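Local coordinates for protein methylornithine synthase PylB (Methanosarcina barkeri, PDB 3T7V) that isomerises L-lysine to (3R)-3-methyl-D-ornithine by a radical mechanism, using a [4Fe-4S] cluster and S-adenosylmethionine, in pyrrolysine biosynthesis, at residues 166-175 with 187-197. Sequence-based numbering, arbitrary orientation.
Sequences LALYQETYDT and FDGRVNARRFA. With SAM (S-adenosylmethionine), chain C; MD0 (5-amino-D-isoleucine), chain D.
Q170 OE1 takes two hydrogen bonds from R194, 2.9 Å from NH2 and 3.3 Å from NH1. The oxygen lies in the guanidinium plane, and the Q170 amide stands almost perpendicular to it (89°); NH2 lies in the carbonyl plane, whereas NH1 approaches from above it. The site is a strand-to-helix unit of the radical SAM TIM barrel: strand 163-167 runs into a loop over the cofactor, and helix 187-200 packs along both. R194 NH2 also donates to L168 O (2.8 Å), tying the helix to the loop backbone just past the strand.

The far end of the same amide reaches F187: Q170 NE2 donates to F187 O (N-H...O 161°) and sits 3.3 Å above the centre of the F187 ring. T175 CG2 makes a CH-pi contact on the opposite face, and F187 and Y173, whose hydroxyl bonds to D206, form an offset edge-to-face pair, the edge of F187 toward the face of Y173.

Nearer the active site, the R190 chain bends at chi3 (79°), turning NE to Y169 O at 2.9 Å and leaving L168 CD1 against one guanidinium face. Further along the helix, L168 CD2 and A193 CB make an apolar contact, as do L166 CD2 and A197 CB. The loop binds both ligands: Y169 OH accepts from the MD0 amine and bonds to E205, while E171 holds both SAM ribose hydroxyls and pairs with R182. R190 NH2 adds a hydrogen bond to SAM OXT (2.9 Å).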
ATOM      1  N   LEU A 166       1.623  -2.670 -10.413  1.00 11.34           N
ATOM      2  CA  LEU A 166       2.974  -2.610  -9.806  1.00 10.67           C
ATOM      3  C   LEU A 166       2.923  -1.683  -8.608  1.00 11.31           C
ATOM      4  O   LEU A 166       2.547  -0.509  -8.752  1.00 12.70           O
ATOM      5  CB  LEU A 166       3.987  -2.058 -10.811  1.00 11.45           C
ATOM      6  CG  LEU A 166       5.399  -1.813 -10.187  1.00 11.98           C
ATOM      7  CD1 LEU A 166       6.014  -3.131  -9.795  1.00 12.51           C
ATOM      8  CD2 LEU A 166       6.211  -1.090 -11.224  1.00 14.31           C
ATOM      9  N   ALA A 167       3.287  -2.198  -7.445  1.00 11.14           N
ATOM     10  CA  ALA A 167       3.364  -1.318  -6.250  1.00 11.02           C
ATOM     11  C   ALA A 167       4.834  -1.077  -5.959  1.00 10.78           C
ATOM     12  O   ALA A 167       5.575  -2.018  -5.663  1.00 13.41           O
ATOM     13  CB  ALA A 167       2.664  -2.023  -5.063  1.00 12.28           C
ATOM     14  N   LEU A 168       5.245   0.157  -6.081  1.00 11.55           N
ATOM     15  CA  LEU A 168       6.681   0.494  -5.908  1.00 11.65           C
ATOM     16  C   LEU A 168       6.721   1.889  -5.299  1.00 11.76           C
ATOM     17  O   LEU A 168       6.625   2.902  -6.015  1.00 15.60           O
ATOM     18  CB  LEU A 168       7.375   0.464  -7.336  1.00 12.93           C
ATOM     19  CG  LEU A 168       8.915   0.523  -7.241  1.00 13.16           C
ATOM     20  CD1 LEU A 168       9.493  -0.792  -6.695  1.00 13.84           C
ATOM     21  CD2 LEU A 168       9.475   0.851  -8.661  1.00 15.98           C
ATOM     22  N   TYR A 169       6.742   1.924  -3.962  1.00 11.72           N
ATOM     23  CA  TYR A 169       6.491   3.214  -3.312  1.00 11.20           C
ATOM     24  C   TYR A 169       7.752   4.035  -3.214  1.00 12.03           C
ATOM     25  O   TYR A 169       8.831   3.535  -2.989  1.00 12.74           O
ATOM     26  CB  TYR A 169       5.953   2.987  -1.844  1.00 11.39           C
ATOM     27  CG  TYR A 169       4.788   1.990  -1.777  1.00 12.23           C
ATOM     28  CD1 TYR A 169       3.893   1.867  -2.845  1.00 12.45           C
ATOM     29  CD2 TYR A 169       4.622   1.193  -0.688  1.00 13.97           C
ATOM     30  CE1 TYR A 169       2.861   0.906  -2.804  1.00 12.82           C
ATOM     31  CE2 TYR A 169       3.633   0.247  -0.621  1.00 14.38           C
ATOM     32  CZ  TYR A 169       2.773   0.088  -1.692  1.00 13.22           C
ATOM     33  OH  TYR A 169       1.774  -0.880  -1.626  1.00 14.93           O
ATOM     34  N   GLN A 170       7.583   5.334  -3.430  1.00 12.97           N
ATOM     35  CA  GLN A 170       8.751   6.239  -3.346  1.00 13.39           C
ATOM     36  C   GLN A 170       9.163   6.557  -1.891  1.00 12.88           C
ATOM     37  O   GLN A 170      10.329   6.941  -1.651  1.00 14.70           O
ATOM     38  CB  GLN A 170       8.434   7.560  -4.019  1.00 12.90           C
ATOM     39  CG  GLN A 170       9.713   8.302  -4.463  1.00 13.41           C
ATOM     40  CD  GLN A 170      10.458   7.660  -5.602  1.00 14.28           C
ATOM     41  OE1 GLN A 170       9.902   6.888  -6.360  1.00 16.23           O
ATOM     42  NE2 GLN A 170      11.729   8.047  -5.778  1.00 16.14           N
ATOM     43  N   GLU A 171       8.207   6.411  -0.937  1.00 13.17           N
ATOM     44  CA  GLU A 171       8.423   6.724   0.532  1.00 14.51           C
ATOM     45  C   GLU A 171       8.401   8.229   0.810  1.00 14.59           C
ATOM     46  O   GLU A 171       7.689   8.715   1.695  1.00 14.37           O
ATOM     47  CB  GLU A 171       9.690   6.169   1.178  1.00 16.39           C
ATOM     48  CG  GLU A 171      10.076   4.763   0.836  1.00 21.18           C
ATOM     49  CD  GLU A 171       8.965   3.797   1.010  1.00 21.91           C
ATOM     50  OE1 GLU A 171       7.912   4.004   1.714  1.00 22.01           O
ATOM     51  OE2 GLU A 171       9.088   2.738   0.388  1.00 21.97           O
ATOM     52  N   THR A 172       9.166   8.955   0.018  1.00 12.25           N
ATOM     53  CA  THR A 172       9.184  10.428   0.118  1.00 12.91           C
ATOM     54  C   THR A 172       9.701  10.966  -1.215  1.00 11.90           C
ATOM     55  O   THR A 172      10.624  10.390  -1.811  1.00 13.23           O
ATOM     56  CB  THR A 172      10.100  10.873   1.278  1.00 14.93           C
ATOM     57  OG1 THR A 172      10.147  12.281   1.319  1.00 15.00           O
ATOM     58  CG2 THR A 172      11.525  10.339   1.150  1.00 15.64           C
ATOM     59  N   TYR A 173       9.242  12.141  -1.593  1.00 12.40           N
ATOM     60  CA  TYR A 173       9.871  12.898  -2.672  1.00 13.30           C
ATOM     61  C   TYR A 173      10.807  14.022  -2.201  1.00 14.29           C
ATOM     62  O   TYR A 173      11.318  14.804  -3.033  1.00 18.57           O
ATOM     63  CB  TYR A 173       8.800  13.530  -3.607  1.00 14.98           C
ATOM     64  CG  TYR A 173       8.171  12.470  -4.476  1.00 15.00           C
ATOM     65  CD1 TYR A 173       7.191  11.597  -3.975  1.00 14.03           C
ATOM     66  CD2 TYR A 173       8.580  12.333  -5.778  1.00 17.07           C
ATOM     67  CE1 TYR A 173       6.667  10.542  -4.788  1.00 15.21           C
ATOM     68  CE2 TYR A 173       8.044  11.323  -6.607  1.00 17.14           C
ATOM     69  CZ  TYR A 173       7.107  10.459  -6.100  1.00 17.62           C
ATOM     70  OH  TYR A 173       6.631   9.455  -6.908  1.00 21.67           O
ATOM     71  N   ASP A 174      11.052  14.066  -0.891  1.00 13.63           N
ATOM     72  CA  ASP A 174      12.036  14.994  -0.345  1.00 15.73           C
ATOM     73  C   ASP A 174      13.385  14.302  -0.465  1.00 16.20           C
ATOM     74  O   ASP A 174      13.631  13.274   0.172  1.00 15.39           O
ATOM     75  CB  ASP A 174      11.636  15.173   1.137  1.00 17.31           C
ATOM     76  CG  ASP A 174      12.591  15.986   1.930  1.00 24.91           C
ATOM     77  OD1 ASP A 174      13.706  16.279   1.471  1.00 28.70           O
ATOM     78  OD2 ASP A 174      12.115  16.374   3.091  1.00 31.70           O
ATOM     79  N   THR A 175      14.257  14.808  -1.344  1.00 18.81           N
ATOM     80  CA  THR A 175      15.489  14.107  -1.658  1.00 22.10           C
ATOM     81  C   THR A 175      16.435  13.930  -0.474  1.00 25.81           C
ATOM     82  O   THR A 175      17.045  12.794  -0.312  1.00 26.05           O
ATOM     83  CB  THR A 175      16.142  14.725  -2.908  1.00 29.19           C
ATOM     84  OG1 THR A 175      16.169  16.148  -2.758  1.00 32.86           O
ATOM     85  CG2 THR A 175      15.226  14.424  -4.056  1.00 29.74           C
ATOM     86  N   PHE A 187      16.837   7.535  -6.680  1.00 14.89           N
ATOM     87  CA  PHE A 187      15.551   8.160  -6.560  1.00 13.83           C
ATOM     88  C   PHE A 187      14.822   8.010  -7.917  1.00 15.00           C
ATOM     89  O   PHE A 187      13.644   7.542  -7.972  1.00 15.62           O
ATOM     90  CB  PHE A 187      15.772   9.623  -6.232  1.00 15.64           C
ATOM     91  CG  PHE A 187      14.466  10.361  -5.975  1.00 15.78           C
ATOM     92  CD1 PHE A 187      14.006  10.480  -4.666  1.00 17.16           C
ATOM     93  CD2 PHE A 187      13.740  10.904  -7.036  1.00 19.60           C
ATOM     94  CE1 PHE A 187      12.785  11.138  -4.395  1.00 19.14           C
ATOM     95  CE2 PHE A 187      12.557  11.613  -6.779  1.00 22.21           C
ATOM     96  CZ  PHE A 187      12.074  11.720  -5.463  1.00 23.35           C
ATOM     97  N   ASP A 188      15.474   8.350  -9.017  1.00 15.02           N
ATOM     98  CA  ASP A 188      14.786   8.332 -10.307  1.00 16.49           C
ATOM     99  C   ASP A 188      14.558   6.901 -10.779  1.00 17.34           C
ATOM    100  O   ASP A 188      13.661   6.658 -11.607  1.00 18.37           O
ATOM    101  CB  ASP A 188      15.588   9.132 -11.335  1.00 21.36           C
ATOM    102  CG  ASP A 188      15.499  10.632 -11.111  1.00 33.80           C
ATOM    103  OD1 ASP A 188      14.568  11.103 -10.403  1.00 37.13           O
ATOM    104  OD2 ASP A 188      16.366  11.357 -11.670  1.00 49.73           O
ATOM    105  N   GLY A 189      15.335   5.943 -10.278  1.00 15.89           N
ATOM    106  CA  GLY A 189      15.166   4.533 -10.721  1.00 17.21           C
ATOM    107  C   GLY A 189      13.719   4.098 -10.474  1.00 15.62           C
ATOM    108  O   GLY A 189      13.132   3.372 -11.268  1.00 15.59           O
ATOM    109  N   ARG A 190      13.193   4.427  -9.265  1.00 13.68           N
ATOM    110  CA  ARG A 190      11.835   3.950  -8.926  1.00 14.36           C
ATOM    111  C   ARG A 190      10.814   4.707  -9.759  1.00 14.05           C
ATOM    112  O   ARG A 190       9.804   4.121 -10.181  1.00 13.85           O
ATOM    113  CB  ARG A 190      11.467   4.052  -7.413  1.00 15.06           C
ATOM    114  CG  ARG A 190      12.360   3.155  -6.565  1.00 16.52           C
ATOM    115  CD  ARG A 190      12.180   3.295  -5.082  1.00 14.40           C
ATOM    116  NE  ARG A 190      11.009   2.583  -4.568  1.00 14.00           N
ATOM    117  CZ  ARG A 190      10.994   1.278  -4.242  1.00 13.35           C
ATOM    118  NH1 ARG A 190      12.057   0.460  -4.540  1.00 15.38           N
ATOM    119  NH2 ARG A 190       9.922   0.731  -3.613  1.00 13.58           N
ATOM    120  N   VAL A 191      11.023   6.023  -9.926  1.00 13.24           N
ATOM    121  CA  VAL A 191      10.145   6.812 -10.768  1.00 14.27           C
ATOM    122  C   VAL A 191      10.108   6.234 -12.185  1.00 14.20           C
ATOM    123  O   VAL A 191       8.975   6.048 -12.784  1.00 15.64           O
ATOM    124  CB  VAL A 191      10.656   8.243 -10.794  1.00 15.39           C
ATOM    125  CG1 VAL A 191       9.856   9.044 -11.811  1.00 19.27           C
ATOM    126  CG2 VAL A 191      10.525   8.903  -9.397  1.00 17.04           C
ATOM    127  N   ASN A 192      11.270   5.907 -12.744  1.00 14.74           N
ATOM    128  CA  ASN A 192      11.359   5.431 -14.103  1.00 16.23           C
ATOM    129  C   ASN A 192      10.734   4.044 -14.278  1.00 14.79           C
ATOM    130  O   ASN A 192      10.156   3.728 -15.354  1.00 16.51           O
ATOM    131  CB  ASN A 192      12.849   5.455 -14.550  1.00 18.98           C
ATOM    132  CG  ASN A 192      13.344   6.869 -14.786  1.00 20.78           C
ATOM    133  OD1 ASN A 192      12.583   7.789 -14.913  1.00 27.09           O
ATOM    134  ND2 ASN A 192      14.644   7.042 -14.755  1.00 26.79           N
ATOM    135  N   ALA A 193      10.864   3.182 -13.241  1.00 14.28           N
ATOM    136  CA  ALA A 193      10.265   1.877 -13.343  1.00 13.93           C
ATOM    137  C   ALA A 193       8.723   1.981 -13.348  1.00 14.06           C
ATOM    138  O   ALA A 193       8.070   1.240 -14.108  1.00 14.97           O
ATOM    139  CB  ALA A 193      10.747   1.010 -12.150  1.00 14.42           C
ATOM    140  N   ARG A 194       8.168   2.887 -12.527  1.00 13.45           N
ATOM    141  CA  ARG A 194       6.706   3.034 -12.580  1.00 14.23           C
ATOM    142  C   ARG A 194       6.284   3.567 -13.940  1.00 15.43           C
ATOM    143  O   ARG A 194       5.246   3.140 -14.434  1.00 16.39           O
ATOM    144  CB  ARG A 194       6.233   3.928 -11.435  1.00 15.24           C
ATOM    145  CG  ARG A 194       6.348   3.236 -10.065  1.00 16.40           C
ATOM    146  CD  ARG A 194       5.571   4.036  -8.972  1.00 19.48           C
ATOM    147  NE  ARG A 194       6.030   5.405  -8.877  1.00 19.69           N
ATOM    148  CZ  ARG A 194       7.055   5.862  -8.170  1.00 18.34           C
ATOM    149  NH1 ARG A 194       7.339   7.164  -8.401  1.00 24.88           N
ATOM    150  NH2 ARG A 194       7.725   5.121  -7.246  1.00 17.06           N
ATOM    151  N   ARG A 195       7.061   4.461 -14.539  1.00 15.41           N
ATOM    152  CA  ARG A 195       6.706   4.971 -15.846  1.00 17.36           C
ATOM    153  C   ARG A 195       6.764   3.893 -16.915  1.00 17.62           C
ATOM    154  O   ARG A 195       5.846   3.774 -17.761  1.00 18.39           O
ATOM    155  CB  ARG A 195       7.673   6.106 -16.193  1.00 19.58           C
ATOM    156  CG  ARG A 195       7.285   7.343 -15.378  1.00 28.73           C
ATOM    157  CD  ARG A 195       8.139   8.600 -15.655  1.00 42.92           C
ATOM    158  NE  ARG A 195       8.389   8.704 -17.114  1.00 69.38           N
ATOM    159  CZ  ARG A 195       9.505   8.295 -17.750  1.00 55.38           C
ATOM    160  NH1 ARG A 195      10.541   7.800 -17.045  1.00 61.36           N
ATOM    161  NH2 ARG A 195       9.611   8.434 -19.045  1.00 80.16           N
ATOM    162  N   PHE A 196       7.806   3.053 -16.852  1.00 16.18           N
ATOM    163  CA  PHE A 196       7.957   1.956 -17.814  1.00 16.15           C
ATOM    164  C   PHE A 196       6.763   0.991 -17.656  1.00 16.35           C
ATOM    165  O   PHE A 196       6.194   0.508 -18.628  1.00 16.45           O
ATOM    166  CB  PHE A 196       9.292   1.215 -17.602  1.00 17.32           C
ATOM    167  CG  PHE A 196       9.475   0.068 -18.581  1.00 17.62           C
ATOM    168  CD1 PHE A 196       9.949   0.340 -19.859  1.00 22.42           C
ATOM    169  CD2 PHE A 196       9.109  -1.209 -18.236  1.00 18.33           C
ATOM    170  CE1 PHE A 196      10.100  -0.722 -20.790  1.00 26.17           C
ATOM    171  CE2 PHE A 196       9.239  -2.286 -19.129  1.00 22.46           C
ATOM    172  CZ  PHE A 196       9.718  -2.018 -20.412  1.00 21.67           C
ATOM    173  N   ALA A 197       6.422   0.686 -16.389  1.00 15.47           N
ATOM    174  CA  ALA A 197       5.326  -0.243 -16.150  1.00 13.29           C
ATOM    175  C   ALA A 197       4.019   0.336 -16.714  1.00 12.79           C
ATOM    176  O   ALA A 197       3.259  -0.437 -17.387  1.00 13.44           O
ATOM    177  CB  ALA A 197       5.179  -0.486 -14.622  1.00 14.52           C
TER
HETATM  178  N   SAM C 992      10.916  -4.818  -1.201  1.00 18.22           N
HETATM  179  CA  SAM C 992      10.021  -4.167  -2.037  1.00 16.65           C
HETATM  180  C   SAM C 992      10.037  -2.695  -1.940  1.00 15.13           C
HETATM  181  O   SAM C 992      10.753  -2.135  -1.084  1.00 15.50           O
HETATM  182  OXT SAM C 992       9.393  -2.047  -2.837  1.00 14.39           O
HETATM  183  CB  SAM C 992       8.733  -4.254  -1.601  1.00 20.95           C
HETATM  184  CG  SAM C 992       8.369  -4.140  -0.177  0.50 25.16           C
HETATM  185  SD  SAM C 992       7.079  -2.857   0.121  0.50 28.46           S
HETATM  186  CE  SAM C 992       5.740  -3.856   0.712  0.50 34.42           C
HETATM  187  C5' SAM C 992       7.661  -2.136   1.640  0.50 26.78           C
HETATM  188  C4' SAM C 992       7.227  -0.882   1.812  1.00 22.74           C
HETATM  189  O4' SAM C 992       6.564  -1.366   3.143  1.00 19.41           O
HETATM  190  C3' SAM C 992       8.133   0.087   1.884  1.00 22.35           C
HETATM  191  O3' SAM C 992       7.761   0.621   0.606  1.00 18.65           O
HETATM  192  C2' SAM C 992       7.324   0.849   2.943  1.00 20.44           C
HETATM  193  O2' SAM C 992       6.441   1.876   2.386  1.00 21.87           O
HETATM  194  C1' SAM C 992       6.539  -0.119   3.847  1.00 16.59           C
HETATM  195  N9  SAM C 992       7.319  -0.380   5.112  1.00 14.80           N
HETATM  196  C8  SAM C 992       8.482  -1.073   5.306  1.00 13.94           C
HETATM  197  N7  SAM C 992       8.827  -0.996   6.583  1.00 13.08           N
HETATM  198  C5  SAM C 992       7.867  -0.253   7.230  1.00 12.46           C
HETATM  199  C6  SAM C 992       7.751   0.211   8.549  1.00 12.45           C
HETATM  200  N6  SAM C 992       8.652  -0.066   9.493  1.00 13.57           N
HETATM  201  N1  SAM C 992       6.652   0.902   8.888  1.00 13.50           N
HETATM  202  C2  SAM C 992       5.702   1.229   7.963  1.00 14.72           C
HETATM  203  N3  SAM C 992       5.839   0.897   6.657  1.00 14.37           N
HETATM  204  C4  SAM C 992       6.923   0.132   6.313  1.00 13.32           C
HETATM  205  C   MD0 D 993       0.084  -3.521   2.985  1.00 18.66           C
HETATM  206  N   MD0 D 993       1.445  -5.093   4.239  1.00 18.47           N
HETATM  207  O   MD0 D 993      -0.730  -3.376   2.050  1.00 18.89           O
HETATM  208  CA  MD0 D 993       1.098  -4.616   2.904  1.00 15.61           C
HETATM  209  CB  MD0 D 993       2.377  -4.120   2.163  1.00 15.20           C
HETATM  210  CD  MD0 D 993       3.179  -3.806  -0.276  1.00 16.16           C
HETATM  211  NE  MD0 D 993       2.707  -3.554  -1.631  1.00 17.91           N
HETATM  212  CG  MD0 D 993       1.993  -3.818   0.685  1.00 15.00           C
HETATM  213  CG2 MD0 D 993       3.033  -2.868   2.799  1.00 17.28           C
HETATM  214  OXT MD0 D 993       0.095  -2.799   3.989  1.00 20.00           O